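Local structure of Epf (Streptococcus pyogenes, 4ES8) at residues K82-K90 with L202-K210; S98-K106 with G184-S192. The protein is a bacterial cell-surface adhesin that attaches to cells through its N-terminal domain, which contains a carbohydrate-binding module and probably recognises sugars. All coordinates share one frame; numbering follows the deposited sequence. Where two conformers were deposited one is given.

Contact 1: K82-K90 with L202-K210; sequences KQSIAARYK and LDVEFKNLK. With ACT (acetate ion), chain E.
Gln83 meets Asn208 just ahead of strand 84-89, beside strand 202-210. The Gln83 carbonyl takes the Asn208 N-H in a nearly straight bond (N to O 2.9 Å), and it accepts a second hydrogen from a water that in turn receives the N-H of Leu209. The two side-chain amides lie close together, Gln83 NE2 2.8 Å from Asn208 OD1; their planes stand 53° apart, and the N-H does not point well enough at the oxygen for a hydrogen bond. Asn208 ND2 is held instead by Glu119.

Ile85 and Phe206 form a hydrogen-bonded antiparallel pair, each backbone N-H given to the other's carbonyl. Ile85 CG2 rests on Phe206 CB at 4.1 Å, while CG1, anti to the backbone N (chi1 -167°), leads the end of the chain away from strand 202-210; the side chain also packs on Trp32 and Phe101. The face bearing Ile85, Ala87, Val204 and Phe206 packs on strands 97-105 and 186-194, which makes it the inner face of one sheet of an antiparallel beta-sandwich, as expected of a carbohydrate-binding module fold. Ala87 CB adds to this layer by touching Val204 CG1 at 4.0 Å.

At the far end Leu202 pairs with Tyr89 in the same two-bond manner. The bond from Tyr89 N to Leu202 O measures 2.8 Å, and the CB atoms of the two residues also touch; Leu202 further packs on Ala124.

On the other face Arg88 grips Asp203 side-on: NE meets OD1 at 2.7 Å and NH2 meets OD2 at 2.9 Å. Both carboxylate oxygens use their syn lone pairs, and the planes are only 15° apart, so the two bonds together fix the rotation of the guanidinium. Arg88 NH1 and Lys90 NZ share one oxygen of an acetate probably left by crystallisation, and Trp67 makes a cation-pi contact with Arg88.

Contact 2: S98-K106 with G184-S192; sequences SVAFKVNTK and GPMSLVLLS
Ser192 O draws two donors from the facing strand: the hydroxyl of Ser98 at 2.7 Å from OG, which also bonds Tyr52 OH, and a weak bond from Val99 N at 3.2 Å. Val99 N has a further partner in Tyr89 OH, and so does Ser192 OG. Val99 O takes Ser192 N (3.0 Å) and a hydrogen from a water, which also gives one to Leu190 O and accepts one from Ser192 OG. Further along, Phe101 with Leu190 and Val103 with Leu188 exchange N-H and C=O reciprocally.

At the opposite end a hydroxyl replaces half of the reciprocal pair. Thr105 OG1 lies between its own N and carbonyl carbon (chi1 74°), where it accepts Met186 N at 3.0 Å and donates to Lys106 O at 2.7 Å, while Thr105 N is given to Met186 O.

Lys102 runs extended past Ser187, its CD 3.3 Å from Ser187 OG; both polar ends, Lys102 NZ and Ser187 OG, are satisfied by Ser135 O. Asn104 OD1 likewise accepts Phe137 N. An antiparallel sheet whose inner face, with Val99, Phe101, Leu188 and Leu190, packs on strands 84-89 and 202-213 is characteristic of a beta-sandwich, consistent with a carbohydrate-binding module.

In the fold
Contacts 1 and 2 lie on the two facing sheets of the beta-sandwich, their centres 12 Å apart. Along the chain the order is 82-90, 98-106, 184-192, 202-210, so contact 2 is nested within the loop closed by contact 1; strands 84-89 and 97-105 are consecutive, as are 186-194 and 202-213, and each step crosses from one sheet to the other. The layers touch directly: the Phe101 ring comes within 3.3 Å of Ala86 O through CZ, and Val204 CG1 approaches Ser192 OG at 3.5 Å. Tyr89 spans the gap with its hydroxyl. Together the nested pairs tie chain regions distant in sequence into the core of one beta-sandwich, probably the carbohydrate-binding module of the adhesin.

Contact 1: K82-K90 with L202-K210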
loop_
_atom_site.group_PDB
_atom_site.type_symbol
_atom_site.label_atom_id
_atom_site.label_comp_id
_atom_site.label_asym_id
_atom_site.label_seq_id
_atom_site.Cartn_x
_atom_site.Cartn_y
_atom_site.Cartn_z
ATOM N N LYS A 82 -5.089 20.521 5.011
ATOM C CA LYS A 82 -5.618 19.276 5.536
ATOM C C LYS A 82 -6.035 18.273 4.457
ATOM O O LYS A 82 -6.023 17.079 4.724
ATOM C CB LYS A 82 -6.828 19.587 6.456
ATOM C CG LYS A 82 -7.267 18.435 7.349
ATOM C CD LYS A 82 -8.599 18.735 8.046
ATOM C CE LYS A 82 -9.183 17.519 8.728
ATOM N NZ LYS A 82 -8.345 17.051 9.864
ATOM N N GLN A 83 -6.420 18.754 3.259
ATOM C CA GLN A 83 -6.912 17.853 2.228
ATOM C C GLN A 83 -6.132 17.890 0.942
ATOM O O GLN A 83 -6.360 17.000 0.124
ATOM C CB GLN A 83 -8.379 18.204 1.872
ATOM C CG GLN A 83 -9.349 18.015 3.037
ATOM C CD GLN A 83 -10.787 18.089 2.592
ATOM O OE1 GLN A 83 -11.357 19.174 2.437
ATOM N NE2 GLN A 83 -11.408 16.932 2.392
ATOM N N SER A 84 -5.260 18.884 0.722
ATOM C CA SER A 84 -4.657 19.035 -0.605
ATOM C C SER A 84 -3.195 19.389 -0.586
ATOM O O SER A 84 -2.655 19.838 0.441
ATOM C CB SER A 84 -5.388 20.141 -1.371
ATOM O OG SER A 84 -5.171 21.420 -0.792
ATOM N N ILE A 85 -2.546 19.214 -1.740
ATOM C CA ILE A 85 -1.134 19.533 -1.891
ATOM C C ILE A 85 -0.960 20.054 -3.314
ATOM O O ILE A 85 -1.580 19.520 -4.244
ATOM C CB ILE A 85 -0.265 18.301 -1.536
ATOM C CG1 ILE A 85 1.196 18.682 -1.372
ATOM C CG2 ILE A 85 -0.459 17.102 -2.515
ATOM C CD1 ILE A 85 1.976 17.587 -0.656
ATOM N N ALA A 86 -0.237 21.168 -3.465
ATOM C CA ALA A 86 -0.169 21.830 -4.761
ATOM C C ALA A 86 1.174 22.463 -5.040
ATOM O O ALA A 86 1.891 22.844 -4.104
ATOM C CB ALA A 86 -1.243 22.925 -4.814
ATOM N N ALA A 87 1.481 22.598 -6.349
ATOM C CA ALA A 87 2.688 23.278 -6.823
ATOM C C ALA A 87 2.313 24.409 -7.748
ATOM O O ALA A 87 1.307 24.316 -8.474
ATOM C CB ALA A 87 3.600 22.303 -7.556
ATOM N N ARG A 88 3.127 25.465 -7.731
ATOM C CA ARG A 88 2.979 26.633 -8.594
ATOM C C ARG A 88 4.310 26.869 -9.258
ATOM O O ARG A 88 5.331 26.946 -8.560
ATOM C CB ARG A 88 2.541 27.873 -7.800
ATOM C CG ARG A 88 2.697 29.178 -8.591
ATOM C CD ARG A 88 2.036 30.355 -7.892
ATOM N NE ARG A 88 0.592 30.196 -7.880
ATOM C CZ ARG A 88 -0.230 30.943 -7.152
ATOM N NH1 ARG A 88 0.243 31.964 -6.437
ATOM N NH2 ARG A 88 -1.532 30.707 -7.165
ATOM N N TYR A 89 4.319 26.944 -10.585
ATOM C CA TYR A 89 5.538 27.254 -11.364
ATOM C C TYR A 89 5.491 28.731 -11.777
ATOM O O TYR A 89 4.482 29.193 -12.334
ATOM C CB TYR A 89 5.655 26.358 -12.599
ATOM C CG TYR A 89 5.778 24.896 -12.262
ATOM C CD1 TYR A 89 4.647 24.111 -12.039
ATOM C CD2 TYR A 89 7.030 24.298 -12.118
ATOM C CE1 TYR A 89 4.756 22.761 -11.703
ATOM C CE2 TYR A 89 7.149 22.950 -11.798
ATOM C CZ TYR A 89 6.010 22.185 -11.594
ATOM O OH TYR A 89 6.129 20.856 -11.278
ATOM N N LYS A 90 6.540 29.486 -11.442
ATOM C CA LYS A 90 6.604 30.915 -11.750
ATOM C C LYS A 90 7.289 31.156 -13.078
ATOM O O LYS A 90 8.018 30.303 -13.567
ATOM C CB LYS A 90 7.363 31.677 -10.629
ATOM C CG LYS A 90 6.830 31.417 -9.211
ATOM C CD LYS A 90 5.473 32.058 -8.953
ATOM C CE LYS A 90 5.559 33.575 -8.866
ATOM N NZ LYS A 90 4.217 34.193 -8.596
ATOM N N LEU A 202 1.610 28.899 -12.996
ATOM C CA LEU A 202 0.985 27.648 -13.433
ATOM C C LEU A 202 0.785 26.761 -12.215
ATOM O O LEU A 202 1.777 26.322 -11.617
ATOM C CB LEU A 202 1.848 26.928 -14.487
ATOM C CG LEU A 202 2.225 27.723 -15.744
ATOM C CD1 LEU A 202 2.965 26.823 -16.727
ATOM C CD2 LEU A 202 0.971 28.359 -16.443
ATOM N N ASP A 203 -0.485 26.469 -11.859
ATOM C CA ASP A 203 -0.779 25.669 -10.680
ATOM C C ASP A 203 -1.271 24.264 -10.970
ATOM O O ASP A 203 -1.990 24.043 -11.928
ATOM C CB ASP A 203 -1.850 26.353 -9.816
ATOM C CG ASP A 203 -1.470 27.716 -9.285
ATOM O OD1 ASP A 203 -0.276 28.080 -9.386
ATOM O OD2 ASP A 203 -2.366 28.416 -8.768
ATOM N N VAL A 204 -0.907 23.318 -10.096
ATOM C CA VAL A 204 -1.369 21.923 -10.184
ATOM C C VAL A 204 -1.719 21.494 -8.770
ATOM O O VAL A 204 -0.940 21.771 -7.851
ATOM C CB VAL A 204 -0.370 20.968 -10.901
ATOM C CG1 VAL A 204 1.027 20.967 -10.240
ATOM C CG2 VAL A 204 -0.946 19.546 -10.998
ATOM N N GLU A 205 -2.876 20.847 -8.585
ATOM C CA GLU A 205 -3.350 20.455 -7.261
ATOM C C GLU A 205 -3.784 18.997 -7.225
ATOM O O GLU A 205 -4.390 18.515 -8.186
ATOM C CB GLU A 205 -4.536 21.359 -6.863
ATOM C CG GLU A 205 -5.129 21.088 -5.491
ATOM C CD GLU A 205 -6.405 21.865 -5.262
ATOM O OE1 GLU A 205 -7.451 21.457 -5.816
ATOM O OE2 GLU A 205 -6.360 22.886 -4.535
ATOM N N PHE A 206 -3.512 18.328 -6.093
ATOM C CA PHE A 206 -3.911 16.954 -5.829
ATOM C C PHE A 206 -4.621 16.926 -4.499
ATOM O O PHE A 206 -4.199 17.650 -3.588
ATOM C CB PHE A 206 -2.684 16.023 -5.770
ATOM C CG PHE A 206 -1.667 16.288 -6.850
ATOM C CD1 PHE A 206 -1.758 15.647 -8.085
ATOM C CD2 PHE A 206 -0.603 17.170 -6.626
ATOM C CE1 PHE A 206 -0.792 15.868 -9.075
ATOM C CE2 PHE A 206 0.376 17.380 -7.613
ATOM C CZ PHE A 206 0.278 16.720 -8.831
ATOM N N LYS A 207 -5.683 16.140 -4.352
ATOM C CA LYS A 207 -6.358 16.190 -3.053
ATOM C C LYS A 207 -7.095 14.921 -2.693
ATOM O O LYS A 207 -7.283 14.045 -3.539
ATOM C CB LYS A 207 -7.367 17.366 -3.020
ATOM C CG LYS A 207 -8.430 17.305 -4.102
ATOM C CD LYS A 207 -9.273 18.598 -4.107
ATOM C CE LYS A 207 -10.169 18.629 -5.316
ATOM N NZ LYS A 207 -11.192 19.710 -5.225
ATOM N N ASN A 208 -7.492 14.829 -1.415
ATOM C CA ASN A 208 -8.345 13.753 -0.859
ATOM C C ASN A 208 -7.743 12.367 -1.137
ATOM O O ASN A 208 -8.347 11.501 -1.787
ATOM C CB ASN A 208 -9.766 13.895 -1.397
ATOM C CG ASN A 208 -10.397 15.178 -0.887
ATOM O OD1 ASN A 208 -10.134 15.637 0.246
ATOM N ND2 ASN A 208 -11.255 15.771 -1.688
ATOM N N LEU A 209 -6.540 12.198 -0.597
ATOM C CA LEU A 209 -5.740 10.986 -0.765
ATOM C C LEU A 209 -6.176 9.903 0.217
ATOM O O LEU A 209 -6.386 10.177 1.405
ATOM C CB LEU A 209 -4.255 11.327 -0.593
ATOM C CG LEU A 209 -3.781 12.513 -1.460
ATOM C CD1 LEU A 209 -3.140 13.607 -0.629
ATOM C CD2 LEU A 209 -2.889 12.076 -2.569
ATOM N N LYS A 210 -6.330 8.677 -0.281
ATOM C CA LYS A 210 -6.721 7.516 0.539
ATOM C C LYS A 210 -5.957 6.304 0.058
ATOM O O LYS A 210 -5.608 6.242 -1.122
ATOM C CB LYS A 210 -8.240 7.221 0.437
ATOM C CG LYS A 210 -9.171 8.238 1.103
ATOM C CD LYS A 210 -10.645 7.884 0.803
ATOM C CE LYS A 210 -11.532 9.078 1.069
ATOM N NZ LYS A 210 -12.972 8.706 1.067
HETATM C C ACT E . 3.186 33.841 -5.136
HETATM O O ACT E . 4.077 34.707 -4.992
HETATM O OXT ACT E . 2.845 33.450 -6.277
HETATM C CH3 ACT E . 2.435 33.398 -3.889
HETATM O O HOH W 1 -5.883 14.268 1.319
HETATM O O HOH W 2 -6.111 23.762 -1.935
#

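Contact 2: S98-K106 with G184-S192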
loop_
_atom_site.group_PDB
_atom_site.type_symbol
_atom_site.label_atom_id
_atom_site.label_comp_id
_atom_site.label_asym_id
_atom_site.label_seq_id
_atom_site.Cartn_x
_atom_site.Cartn_y
_atom_site.Cartn_z
ATOM N N SER A 98 10.919 20.164 -12.616
ATOM C CA SER A 98 9.869 19.366 -12.017
ATOM C C SER A 98 9.825 19.488 -10.508
ATOM O O SER A 98 10.880 19.481 -9.867
ATOM C CB SER A 98 10.049 17.892 -12.390
ATOM O OG SER A 98 9.186 17.040 -11.649
ATOM N N VAL A 99 8.599 19.545 -9.953
ATOM C CA VAL A 99 8.362 19.493 -8.500
ATOM C C VAL A 99 7.647 18.166 -8.214
ATOM O O VAL A 99 6.721 17.794 -8.941
ATOM C CB VAL A 99 7.531 20.702 -7.995
ATOM C CG1 VAL A 99 7.108 20.521 -6.537
ATOM C CG2 VAL A 99 8.302 22.005 -8.177
ATOM N N ALA A 100 8.049 17.466 -7.148
ATOM C CA ALA A 100 7.380 16.229 -6.759
ATOM C C ALA A 100 7.070 16.274 -5.292
ATOM O O ALA A 100 7.880 16.781 -4.501
ATOM C CB ALA A 100 8.247 15.026 -7.066
ATOM N N PHE A 101 5.932 15.693 -4.923
ATOM C CA PHE A 101 5.565 15.517 -3.526
ATOM C C PHE A 101 5.552 14.042 -3.156
ATOM O O PHE A 101 5.240 13.190 -3.992
ATOM C CB PHE A 101 4.167 16.096 -3.260
ATOM C CG PHE A 101 4.077 17.559 -3.626
ATOM C CD1 PHE A 101 4.838 18.509 -2.956
ATOM C CD2 PHE A 101 3.205 17.990 -4.623
ATOM C CE1 PHE A 101 4.766 19.858 -3.306
ATOM C CE2 PHE A 101 3.128 19.334 -4.962
ATOM C CZ PHE A 101 3.892 20.269 -4.288
ATOM N N LYS A 102 5.850 13.730 -1.892
ATOM C CA LYS A 102 5.670 12.381 -1.390
ATOM C C LYS A 102 4.660 12.449 -0.276
ATOM O O LYS A 102 4.876 13.159 0.722
ATOM C CB LYS A 102 6.995 11.749 -0.901
ATOM C CG LYS A 102 7.821 11.183 -2.045
ATOM C CD LYS A 102 9.043 10.413 -1.508
ATOM C CE LYS A 102 9.590 9.480 -2.545
ATOM N NZ LYS A 102 10.651 8.578 -1.967
ATOM N N VAL A 103 3.541 11.751 -0.447
ATOM C CA VAL A 103 2.520 11.643 0.603
ATOM C C VAL A 103 2.653 10.250 1.178
ATOM O O VAL A 103 2.520 9.236 0.468
ATOM C CB VAL A 103 1.113 11.946 0.092
ATOM C CG1 VAL A 103 0.117 11.790 1.239
ATOM C CG2 VAL A 103 1.044 13.369 -0.452
ATOM N N ASN A 104 3.046 10.198 2.454
ATOM C CA ASN A 104 3.372 8.939 3.095
ATOM C C ASN A 104 2.169 8.089 3.481
ATOM O O ASN A 104 1.075 8.610 3.713
ATOM C CB ASN A 104 4.192 9.183 4.360
ATOM C CG ASN A 104 5.648 9.480 4.083
ATOM O OD1 ASN A 104 6.120 9.481 2.936
ATOM N ND2 ASN A 104 6.393 9.768 5.148
ATOM N N THR A 105 2.386 6.785 3.506
ATOM C CA THR A 105 1.435 5.829 4.053
ATOM C C THR A 105 1.891 5.423 5.449
ATOM O O THR A 105 3.054 5.655 5.835
ATOM C CB THR A 105 1.334 4.553 3.171
ATOM O OG1 THR A 105 2.516 3.756 3.361
ATOM C CG2 THR A 105 1.164 4.880 1.664
ATOM N N LYS A 106 1.015 4.725 6.170
ATOM C CA LYS A 106 1.422 4.048 7.384
ATOM C C LYS A 106 2.233 2.801 6.969
ATOM O O LYS A 106 2.408 2.525 5.761
ATOM C CB LYS A 106 0.182 3.641 8.209
ATOM C CG LYS A 106 -0.750 4.798 8.605
ATOM C CD LYS A 106 -0.170 5.710 9.654
ATOM C CE LYS A 106 -1.124 6.846 10.016
ATOM N NZ LYS A 106 -2.374 6.341 10.687
ATOM N N GLY A 184 6.795 -1.858 5.595
ATOM C CA GLY A 184 7.107 -0.511 6.051
ATOM C C GLY A 184 6.358 0.567 5.304
ATOM O O GLY A 184 5.690 0.296 4.295
ATOM N N PRO A 185 6.483 1.810 5.788
ATOM C CA PRO A 185 5.792 2.926 5.118
ATOM C C PRO A 185 6.364 3.178 3.730
ATOM O O PRO A 185 7.563 2.975 3.493
ATOM C CB PRO A 185 6.074 4.134 6.032
ATOM C CG PRO A 185 7.338 3.767 6.777
ATOM C CD PRO A 185 7.259 2.271 6.965
ATOM N N MET A 186 5.487 3.606 2.828
ATOM C CA MET A 186 5.859 3.986 1.468
ATOM C C MET A 186 5.243 5.336 1.159
ATOM O O MET A 186 4.740 5.992 2.068
ATOM C CB MET A 186 5.409 2.916 0.467
ATOM C CG MET A 186 6.222 1.633 0.584
ATOM S SD MET A 186 5.779 0.417 -0.653
ATOM C CE MET A 186 6.281 1.164 -1.999
ATOM N N SER A 187 5.320 5.785 -0.087
ATOM C CA SER A 187 4.683 7.044 -0.438
ATOM C C SER A 187 4.033 6.941 -1.808
ATOM O O SER A 187 4.449 6.150 -2.669
ATOM C CB SER A 187 5.677 8.213 -0.430
ATOM O OG SER A 187 6.666 8.092 -1.439
ATOM N N LEU A 188 3.006 7.749 -1.983
ATOM C CA LEU A 188 2.470 8.088 -3.284
ATOM C C LEU A 188 3.287 9.281 -3.739
ATOM O O LEU A 188 3.352 10.286 -3.010
ATOM C CB LEU A 188 0.963 8.419 -3.235
ATOM C CG LEU A 188 0.393 9.025 -4.540
ATOM C CD1 LEU A 188 0.444 8.028 -5.718
ATOM C CD2 LEU A 188 -1.053 9.442 -4.356
ATOM N N VAL A 189 3.939 9.177 -4.898
ATOM C CA VAL A 189 4.734 10.270 -5.448
ATOM C C VAL A 189 3.909 11.003 -6.492
ATOM O O VAL A 189 3.467 10.399 -7.475
ATOM C CB VAL A 189 6.093 9.798 -6.033
ATOM C CG1 VAL A 189 7.025 11.009 -6.210
ATOM C CG2 VAL A 189 6.739 8.767 -5.113
ATOM N N LEU A 190 3.672 12.291 -6.242
ATOM C CA LEU A 190 2.844 13.137 -7.125
ATOM C C LEU A 190 3.770 14.086 -7.859
ATOM O O LEU A 190 4.292 15.034 -7.247
ATOM C CB LEU A 190 1.825 13.908 -6.287
ATOM C CG LEU A 190 0.805 13.003 -5.575
ATOM C CD1 LEU A 190 0.085 13.767 -4.500
ATOM C CD2 LEU A 190 -0.194 12.389 -6.565
ATOM N N LEU A 191 4.059 13.786 -9.137
ATOM C CA LEU A 191 5.038 14.550 -9.894
ATOM C C LEU A 191 4.419 15.417 -10.940
ATOM O O LEU A 191 3.454 15.022 -11.596
ATOM C CB LEU A 191 6.068 13.617 -10.593
ATOM C CG LEU A 191 6.726 12.567 -9.692
ATOM C CD1 LEU A 191 6.049 11.219 -9.861
ATOM C CD2 LEU A 191 8.208 12.425 -10.022
ATOM N N SER A 192 5.007 16.607 -11.128
ATOM C CA SER A 192 4.565 17.481 -12.221
ATOM C C SER A 192 5.773 18.150 -12.828
ATOM O O SER A 192 6.851 18.173 -12.221
ATOM C CB SER A 192 3.544 18.510 -11.737
ATOM O OG SER A 192 4.043 19.345 -10.705
HETATM O O HOH W 3 3.993 17.926 -8.245
#